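PDB 1Z2Z: probable tRNA pseudouridine synthase D from Methanosarcina mazei, which probably catalyses the conversion of uridine 13 in transfer RNAs to pseudouridine. Local coordinates for residues 53-59 and 111-115; 342-348 and 368-372. All coordinates share one frame; numbering follows the deposited sequence.

Interaction 1 (53-59 and 111-115); sequences ELTKRDW and KDIEL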
ATOM      1  N   GLU A  53      22.999  -9.111  -7.720  1.00 22.00           N
ATOM      2  CA  GLU A  53      21.792  -9.672  -7.131  1.00 22.78           C
ATOM      3  C   GLU A  53      22.056  -9.676  -5.636  1.00 23.72           C
ATOM      4  O   GLU A  53      22.992 -10.317  -5.170  1.00 25.59           O
ATOM      5  CB  GLU A  53      21.572 -11.095  -7.608  1.00 22.46           C
ATOM      6  CG  GLU A  53      20.322 -11.709  -7.060  1.00 26.27           C
ATOM      7  CD  GLU A  53      20.240 -13.183  -7.366  1.00 28.83           C
ATOM      8  OE1 GLU A  53      20.480 -13.989  -6.442  1.00 30.57           O
ATOM      9  OE2 GLU A  53      19.955 -13.534  -8.535  1.00 31.05           O
ATOM     10  N   LEU A  54      21.238  -8.940  -4.902  1.00 23.20           N
ATOM     11  CA  LEU A  54      21.361  -8.818  -3.467  1.00 23.04           C
ATOM     12  C   LEU A  54      20.412  -9.767  -2.742  1.00 24.43           C
ATOM     13  O   LEU A  54      19.215  -9.789  -3.018  1.00 26.23           O
ATOM     14  CB  LEU A  54      21.062  -7.374  -3.069  1.00 22.32           C
ATOM     15  CG  LEU A  54      20.903  -7.014  -1.589  1.00 23.57           C
ATOM     16  CD1 LEU A  54      22.142  -7.452  -0.820  1.00 21.81           C
ATOM     17  CD2 LEU A  54      20.674  -5.496  -1.462  1.00 18.47           C
ATOM     18  N   THR A  55      20.950 -10.572  -1.831  1.00 25.39           N
ATOM     19  CA  THR A  55      20.127 -11.496  -1.061  1.00 24.23           C
ATOM     20  C   THR A  55      20.434 -11.140   0.361  1.00 21.75           C
ATOM     21  O   THR A  55      21.581 -11.203   0.780  1.00 22.10           O
ATOM     22  CB  THR A  55      20.509 -12.956  -1.308  1.00 25.76           C
ATOM     23  OG1 THR A  55      20.514 -13.224  -2.720  1.00 28.82           O
ATOM     24  CG2 THR A  55      19.499 -13.875  -0.627  1.00 23.86           C
ATOM     25  N   LYS A  56      19.412 -10.745   1.101  1.00 21.17           N
ATOM     26  CA  LYS A  56      19.626 -10.337   2.467  1.00 20.04           C
ATOM     27  C   LYS A  56      18.685 -11.025   3.445  1.00 22.24           C
ATOM     28  O   LYS A  56      17.555 -11.374   3.111  1.00 22.59           O
ATOM     29  CB  LYS A  56      19.515  -8.812   2.572  1.00 19.95           C
ATOM     30  CG  LYS A  56      18.131  -8.228   2.315  1.00 18.17           C
ATOM     31  CD  LYS A  56      18.199  -6.712   2.260  1.00 17.68           C
ATOM     32  CE  LYS A  56      16.930  -6.100   2.803  1.00 18.19           C
ATOM     33  NZ  LYS A  56      15.747  -6.830   2.302  1.00 19.49           N
ATOM     34  N   ARG A  57      19.171 -11.228   4.660  1.00 23.83           N
ATOM     35  CA  ARG A  57      18.389 -11.893   5.670  1.00 25.76           C
ATOM     36  C   ARG A  57      18.259 -10.996   6.874  1.00 26.83           C
ATOM     37  O   ARG A  57      19.248 -10.669   7.537  1.00 28.47           O
ATOM     38  CB  ARG A  57      19.065 -13.205   6.057  1.00 27.55           C
ATOM     39  CG  ARG A  57      18.349 -13.964   7.142  1.00 31.82           C
ATOM     40  CD  ARG A  57      18.968 -15.340   7.398  1.00 35.41           C
ATOM     41  NE  ARG A  57      18.193 -16.097   8.399  1.00 38.60           N
ATOM     42  CZ  ARG A  57      18.052 -15.743   9.680  1.00 37.78           C
ATOM     43  NH1 ARG A  57      17.322 -16.496  10.492  1.00 36.24           N
ATOM     44  NH2 ARG A  57      18.649 -14.651  10.157  1.00 33.52           N
ATOM     45  N   ASP A  58      17.033 -10.579   7.150  1.00 27.40           N
ATOM     46  CA  ASP A  58      16.774  -9.721   8.296  1.00 28.08           C
ATOM     47  C   ASP A  58      17.620  -8.436   8.301  1.00 29.34           C
ATOM     48  O   ASP A  58      18.077  -7.981   9.353  1.00 29.44           O
ATOM     49  CB  ASP A  58      17.014 -10.502   9.577  1.00 26.85           C
ATOM     50  CG  ASP A  58      16.514  -9.776  10.783  1.00 28.90           C
ATOM     51  OD1 ASP A  58      16.923 -10.126  11.915  1.00 32.01           O
ATOM     52  OD2 ASP A  58      15.702  -8.846  10.596  1.00 28.48           O
ATOM     53  N   TRP A  59      17.821  -7.859   7.117  1.00 29.84           N
ATOM     54  CA  TRP A  59      18.586  -6.624   6.974  1.00 30.31           C
ATOM     55  C   TRP A  59      17.691  -5.489   6.491  1.00 29.89           C
ATOM     56  O   TRP A  59      16.730  -5.708   5.757  1.00 30.18           O
ATOM     57  CB  TRP A  59      19.697  -6.775   5.939  1.00 30.44           C
ATOM     58  CG  TRP A  59      21.009  -7.279   6.432  1.00 29.51           C
ATOM     59  CD1 TRP A  59      21.378  -8.582   6.589  1.00 30.02           C
ATOM     60  CD2 TRP A  59      22.180  -6.496   6.687  1.00 27.88           C
ATOM     61  NE1 TRP A  59      22.710  -8.662   6.908  1.00 29.24           N
ATOM     62  CE2 TRP A  59      23.226  -7.404   6.979  1.00 27.42           C
ATOM     63  CE3 TRP A  59      22.448  -5.124   6.697  1.00 27.35           C
ATOM     64  CZ2 TRP A  59      24.526  -6.971   7.264  1.00 25.74           C
ATOM     65  CZ3 TRP A  59      23.731  -4.695   6.981  1.00 25.44           C
ATOM     66  CH2 TRP A  59      24.761  -5.621   7.266  1.00 26.20           C
ATOM     67  N   LYS A 111      27.529 -10.728   7.045  1.00 29.69           N
ATOM     68  CA  LYS A 111      26.701 -11.741   7.656  1.00 30.70           C
ATOM     69  C   LYS A 111      25.243 -11.624   7.224  1.00 32.06           C
ATOM     70  O   LYS A 111      24.611 -10.580   7.394  1.00 34.02           O
ATOM     71  CB  LYS A 111      26.802 -11.671   9.181  1.00 30.66           C
ATOM     72  CG  LYS A 111      26.225 -12.894   9.894  1.00 32.54           C
ATOM     73  CD  LYS A 111      26.085 -12.666  11.392  1.00 34.86           C
ATOM     74  CE  LYS A 111      25.363 -13.821  12.095  1.00 37.22           C
ATOM     75  NZ  LYS A 111      23.891 -13.906  11.824  1.00 35.87           N
ATOM     76  N   ASP A 112      24.723 -12.711   6.667  1.00 31.84           N
ATOM     77  CA  ASP A 112      23.347 -12.775   6.202  1.00 31.70           C
ATOM     78  C   ASP A 112      23.144 -11.906   4.965  1.00 30.45           C
ATOM     79  O   ASP A 112      22.100 -11.281   4.776  1.00 30.22           O
ATOM     80  CB  ASP A 112      22.376 -12.372   7.327  1.00 33.15           C
ATOM     81  CG  ASP A 112      22.184 -13.484   8.375  1.00 35.35           C
ATOM     82  OD1 ASP A 112      22.523 -14.658   8.080  1.00 35.01           O
ATOM     83  OD2 ASP A 112      21.677 -13.188   9.486  1.00 33.28           O
ATOM     84  N   ILE A 113      24.158 -11.891   4.113  1.00 27.89           N
ATOM     85  CA  ILE A 113      24.119 -11.124   2.888  1.00 25.57           C
ATOM     86  C   ILE A 113      24.852 -11.939   1.869  1.00 26.30           C
ATOM     87  O   ILE A 113      25.898 -12.505   2.153  1.00 26.99           O
ATOM     88  CB  ILE A 113      24.837  -9.791   3.045  1.00 25.53           C
ATOM     89  CG1 ILE A 113      24.076  -8.928   4.053  1.00 27.59           C
ATOM     90  CG2 ILE A 113      24.990  -9.113   1.687  1.00 20.61           C
ATOM     91  CD1 ILE A 113      22.714  -8.470   3.573  1.00 29.15           C
ATOM     92  N   GLU A 114      24.299 -11.994   0.674  1.00 26.94           N
ATOM     93  CA  GLU A 114      24.906 -12.747  -0.387  1.00 27.50           C
ATOM     94  C   GLU A 114      24.917 -11.809  -1.577  1.00 28.36           C
ATOM     95  O   GLU A 114      23.905 -11.181  -1.881  1.00 30.06           O
ATOM     96  CB  GLU A 114      24.050 -13.977  -0.644  1.00 31.14           C
ATOM     97  CG  GLU A 114      24.716 -15.063  -1.432  1.00 40.66           C
ATOM     98  CD  GLU A 114      24.225 -16.442  -1.022  1.00 45.88           C
ATOM     99  OE1 GLU A 114      23.069 -16.791  -1.356  1.00 50.73           O
ATOM    100  OE2 GLU A 114      24.996 -17.171  -0.354  1.00 47.83           O
ATOM    101  N   LEU A 115      26.069 -11.692  -2.229  1.00 28.08           N
ATOM    102  CA  LEU A 115      26.231 -10.817  -3.382  1.00 26.43           C
ATOM    103  C   LEU A 115      26.637 -11.620  -4.607  1.00 28.62           C
ATOM    104  O   LEU A 115      27.617 -12.358  -4.570  1.00 30.97           O
ATOM    105  CB  LEU A 115      27.305  -9.767  -3.094  1.00 24.72           C
ATOM    106  CG  LEU A 115      27.040  -8.723  -2.010  1.00 24.78           C
ATOM    107  CD1 LEU A 115      28.218  -7.774  -1.939  1.00 25.20           C
ATOM    108  CD2 LEU A 115      25.758  -7.939  -2.315  1.00 28.21           C
TER

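Interaction 2 (342-348 and 368-372); sequences PGYNTEF and LEGFN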
ATOM      1  N   PRO A 342     -13.290   9.934  -5.823  1.00 52.77           N
ATOM      2  CA  PRO A 342     -13.932  11.255  -5.792  1.00 54.45           C
ATOM      3  C   PRO A 342     -13.022  12.492  -5.838  1.00 56.21           C
ATOM      4  O   PRO A 342     -11.998  12.552  -5.158  1.00 56.32           O
ATOM      5  CB  PRO A 342     -14.781  11.198  -4.515  1.00 55.03           C
ATOM      6  CG  PRO A 342     -14.168  10.048  -3.715  1.00 54.87           C
ATOM      7  CD  PRO A 342     -13.885   9.062  -4.799  1.00 52.72           C
ATOM      8  N   GLY A 343     -13.428  13.470  -6.652  1.00 57.52           N
ATOM      9  CA  GLY A 343     -12.702  14.722  -6.811  1.00 58.45           C
ATOM     10  C   GLY A 343     -13.673  15.765  -7.338  1.00 59.41           C
ATOM     11  O   GLY A 343     -14.763  15.920  -6.792  1.00 59.79           O
ATOM     12  N   TYR A 344     -13.306  16.489  -8.389  1.00 59.71           N
ATOM     13  CA  TYR A 344     -14.230  17.473  -8.938  1.00 60.30           C
ATOM     14  C   TYR A 344     -14.356  17.263 -10.436  1.00 61.47           C
ATOM     15  O   TYR A 344     -14.928  18.090 -11.148  1.00 62.58           O
ATOM     16  CB  TYR A 344     -13.750  18.895  -8.633  1.00 60.27           C
ATOM     17  CG  TYR A 344     -12.488  19.321  -9.355  1.00 60.20           C
ATOM     18  CD1 TYR A 344     -12.463  19.453 -10.743  1.00 60.58           C
ATOM     19  CD2 TYR A 344     -11.336  19.642  -8.650  1.00 59.20           C
ATOM     20  CE1 TYR A 344     -11.328  19.897 -11.407  1.00 61.00           C
ATOM     21  CE2 TYR A 344     -10.191  20.088  -9.306  1.00 60.17           C
ATOM     22  CZ  TYR A 344     -10.197  20.216 -10.684  1.00 60.47           C
ATOM     23  OH  TYR A 344      -9.087  20.687 -11.345  1.00 60.74           O
ATOM     24  N   ASN A 345     -13.826  16.136 -10.897  1.00 61.80           N
ATOM     25  CA  ASN A 345     -13.815  15.770 -12.313  1.00 61.47           C
ATOM     26  C   ASN A 345     -14.172  14.288 -12.370  1.00 61.02           C
ATOM     27  O   ASN A 345     -13.763  13.559 -13.278  1.00 61.73           O
ATOM     28  CB  ASN A 345     -12.398  16.031 -12.869  1.00 62.41           C
ATOM     29  CG  ASN A 345     -12.270  15.793 -14.377  1.00 62.56           C
ATOM     30  OD1 ASN A 345     -12.221  14.652 -14.847  1.00 61.84           O
ATOM     31  ND2 ASN A 345     -12.201  16.883 -15.137  1.00 62.43           N
ATOM     32  N   THR A 346     -14.946  13.849 -11.380  1.00 59.69           N
ATOM     33  CA  THR A 346     -15.356  12.449 -11.288  1.00 57.78           C
ATOM     34  C   THR A 346     -16.598  12.185 -12.110  1.00 55.68           C
ATOM     35  O   THR A 346     -17.499  13.019 -12.177  1.00 54.17           O
ATOM     36  CB  THR A 346     -15.679  12.036  -9.837  1.00 58.78           C
ATOM     37  OG1 THR A 346     -14.627  12.470  -8.961  1.00 59.10           O
ATOM     38  CG2 THR A 346     -15.828  10.515  -9.746  1.00 57.46           C
ATOM     39  N   GLU A 347     -16.636  11.005 -12.715  1.00 53.78           N
ATOM     40  CA  GLU A 347     -17.756  10.584 -13.537  1.00 51.93           C
ATOM     41  C   GLU A 347     -18.403   9.364 -12.901  1.00 51.11           C
ATOM     42  O   GLU A 347     -17.970   8.237 -13.138  1.00 51.62           O
ATOM     43  CB  GLU A 347     -17.267  10.222 -14.938  1.00 51.90           C
ATOM     44  CG  GLU A 347     -18.351   9.775 -15.898  1.00 51.17           C
ATOM     45  CD  GLU A 347     -17.782   9.019 -17.087  1.00 52.86           C
ATOM     46  OE1 GLU A 347     -16.776   9.487 -17.660  1.00 53.36           O
ATOM     47  OE2 GLU A 347     -18.338   7.959 -17.458  1.00 53.13           O
ATOM     48  N   PHE A 348     -19.431   9.584 -12.086  1.00 49.86           N
ATOM     49  CA  PHE A 348     -20.124   8.474 -11.442  1.00 48.52           C
ATOM     50  C   PHE A 348     -20.585   7.491 -12.512  1.00 46.61           C
ATOM     51  O   PHE A 348     -20.831   7.879 -13.645  1.00 46.60           O
ATOM     52  CB  PHE A 348     -21.335   8.983 -10.652  1.00 49.79           C
ATOM     53  CG  PHE A 348     -21.017  10.111  -9.714  1.00 52.71           C
ATOM     54  CD1 PHE A 348     -19.736  10.251  -9.176  1.00 54.05           C
ATOM     55  CD2 PHE A 348     -22.001  11.031  -9.356  1.00 53.90           C
ATOM     56  CE1 PHE A 348     -19.440  11.300  -8.293  1.00 55.19           C
ATOM     57  CE2 PHE A 348     -21.721  12.083  -8.475  1.00 54.43           C
ATOM     58  CZ  PHE A 348     -20.436  12.218  -7.944  1.00 55.15           C
ATOM     59  N   LEU A 368     -18.715  16.809  -4.301  1.00 78.31           N
ATOM     60  CA  LEU A 368     -17.731  16.927  -5.380  1.00 78.99           C
ATOM     61  C   LEU A 368     -17.172  18.352  -5.483  1.00 79.37           C
ATOM     62  O   LEU A 368     -15.994  18.552  -5.789  1.00 79.49           O
ATOM     63  CB  LEU A 368     -18.362  16.531  -6.724  1.00 79.20           C
ATOM     64  CG  LEU A 368     -18.857  15.090  -6.943  1.00 79.20           C
ATOM     65  CD1 LEU A 368     -17.680  14.128  -6.914  1.00 78.83           C
ATOM     66  CD2 LEU A 368     -19.888  14.723  -5.880  1.00 78.89           C
ATOM     67  N   GLU A 369     -18.031  19.334  -5.220  1.00 79.92           N
ATOM     68  CA  GLU A 369     -17.673  20.751  -5.270  1.00 79.89           C
ATOM     69  C   GLU A 369     -16.769  21.084  -4.092  1.00 79.76           C
ATOM     70  O   GLU A 369     -16.233  22.189  -3.992  1.00 80.08           O
ATOM     71  CB  GLU A 369     -18.945  21.597  -5.193  1.00 80.26           C
ATOM     72  CG  GLU A 369     -20.050  21.098  -6.116  1.00 81.16           C
ATOM     73  CD  GLU A 369     -21.441  21.483  -5.640  1.00 82.02           C
ATOM     74  OE1 GLU A 369     -21.782  21.171  -4.473  1.00 81.51           O
ATOM     75  OE2 GLU A 369     -22.199  22.081  -6.440  1.00 81.80           O
ATOM     76  N   GLY A 370     -16.611  20.113  -3.200  1.00 79.62           N
ATOM     77  CA  GLY A 370     -15.782  20.302  -2.026  1.00 79.28           C
ATOM     78  C   GLY A 370     -14.324  19.945  -2.241  1.00 79.06           C
ATOM     79  O   GLY A 370     -13.465  20.395  -1.479  1.00 78.58           O
ATOM     80  N   PHE A 371     -14.041  19.139  -3.266  1.00 78.62           N
ATOM     81  CA  PHE A 371     -12.669  18.730  -3.568  1.00 78.14           C
ATOM     82  C   PHE A 371     -11.865  19.824  -4.246  1.00 77.89           C
ATOM     83  O   PHE A 371     -10.924  19.548  -4.993  1.00 77.37           O
ATOM     84  CB  PHE A 371     -12.637  17.475  -4.445  1.00 78.21           C
ATOM     85  CG  PHE A 371     -12.646  16.191  -3.663  1.00 78.43           C
ATOM     86  CD1 PHE A 371     -13.842  15.539  -3.374  1.00 78.96           C
ATOM     87  CD2 PHE A 371     -11.454  15.633  -3.213  1.00 78.36           C
ATOM     88  CE1 PHE A 371     -13.855  14.351  -2.641  1.00 78.69           C
ATOM     89  CE2 PHE A 371     -11.453  14.450  -2.480  1.00 79.04           C
ATOM     90  CZ  PHE A 371     -12.659  13.804  -2.197  1.00 79.13           C
ATOM     91  N   ASN A 372     -12.241  21.067  -3.985  1.00 77.84           N
ATOM     92  CA  ASN A 372     -11.540  22.205  -4.545  1.00 78.16           C
ATOM     93  C   ASN A 372     -11.171  23.149  -3.416  1.00 77.63           C
ATOM     94  O   ASN A 372     -11.759  24.213  -3.251  1.00 78.56           O
ATOM     95  CB  ASN A 372     -12.412  22.917  -5.585  1.00 79.17           C
ATOM     96  CG  ASN A 372     -12.553  22.119  -6.870  1.00 79.62           C
ATOM     97  OD1 ASN A 372     -13.144  21.038  -6.884  1.00 79.86           O
ATOM     98  ND2 ASN A 372     -11.998  22.647  -7.957  1.00 78.75           N
TER

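Interaction 1 (53-59 and 111-115)
The indole N-H of W59 runs straight into the backbone carbonyl of K111: NE1 lies 2.7 Å from K111 O, with an N-H...O angle of 159°, and the oxygen sits almost exactly in the ring plane. That edge-on bond is likely to help hold the turn of the indole, one face of which meets I113, whose CD1 lies 3.3 Å from the centroid of the five-membered ring in a CH-pi contact. With CG1 beside its backbone N (chi1 -66°), I113 carries CD1 to the indole while CG2 turns toward L54 CD1. Replacing the indole of W59 by the methyl of an alanine would probably leave K111 O without this donor and open a gap beside I113 CD1.

Behind the aromatic end runs a regular antiparallel ladder, strand 49-57 pairing with strand 113-121 in the sheet of the catalytic fold. T55 and E114 form a hydrogen-bonded pair, T55 N to E114 O at 3.0 Å and E114 N to T55 O at 2.8 Å. Beyond the ladder R57 N donates to D112 O at 2.9 Å. On the face bearing L54, K56, I113 and L115, the leucine methyls L54 CD1 and L115 CD2 meet at 3.9 Å, and L64 of helix 61-72 touches L54, W59 and I113. The end of K56 leads away from 111-115, and its NZ bonds to T91 OG1 and weakly to the backbone O of D86, the predicted nucleophile.

At the outer end, D112 OD2 takes weak salt bridges from R57 NH2 and from K111 NZ; R57 NE pairs more firmly with E31. Guanidinium and carboxylate planes stand 43° apart, not flat against each other. The shared carboxylate probably offsets the like charges of R57 and K111, whereas the backbone bonds define the register and the indole bond ties the loop residue K111 to the end of the ladder.

Interaction 2 (342-348 and 368-372)
F371 lays one face of its ring against the backbone of P342 and G343, and most of the contact is apolar or weakly polar in this way. G343 CA sits over that face in a CH-pi contact, 3.9 Å from the centroid, and P342 O lies over the same face, displaced toward the rim. P342 CB touches F371 CE1 at 3.8 Å. Helix 263-287 supplies further neighbours of the phenyl group through V270, Y273 and Q274. A second apolar meeting joins F348 and L368, which approach from opposite directions; L368 CD2 meets the ring of F348 at its edge, near CZ. CG of L368 stands beside its backbone N (chi1 -64°), which sends the branched end toward that ring.

Both segments flank helix 352-363 within the TRUD family region, and the second opens with a short 3-10 segment; F371 N donates to L368 O at 3.2 Å.

The hydrogen bonds lie within the segments: besides that one, G343 N bonds to T346 OG1 at 2.8 Å inside the 342-348 loop. Between the segments, L368 CA makes a CA-H...O contact with G343 O at 3.4 Å. Y344 and N372 lie crossed nearby, but their modelled closeness is doubtful.

Overall arrangement
The two contacts show how one chain uses different chemistry in different places. Interaction 1 is a surface contact in the mixed sheet, where extended strands allow backbone pairing and an outer salt-bridge network, and one residue of it lies near the predicted nucleophile. Interaction 2 is partly buried and away from the annotated site; it joins loops on either side of helix 352-363 and consists mainly of aromatic and aliphatic contacts, with P342 and F371 also touching helix 263-287 and no ladder between its segments. They share no secondary-structure element, and their centres are about 47 Å apart, on opposite sides of the chain's centre, with nearest atoms about 34 Å from each other.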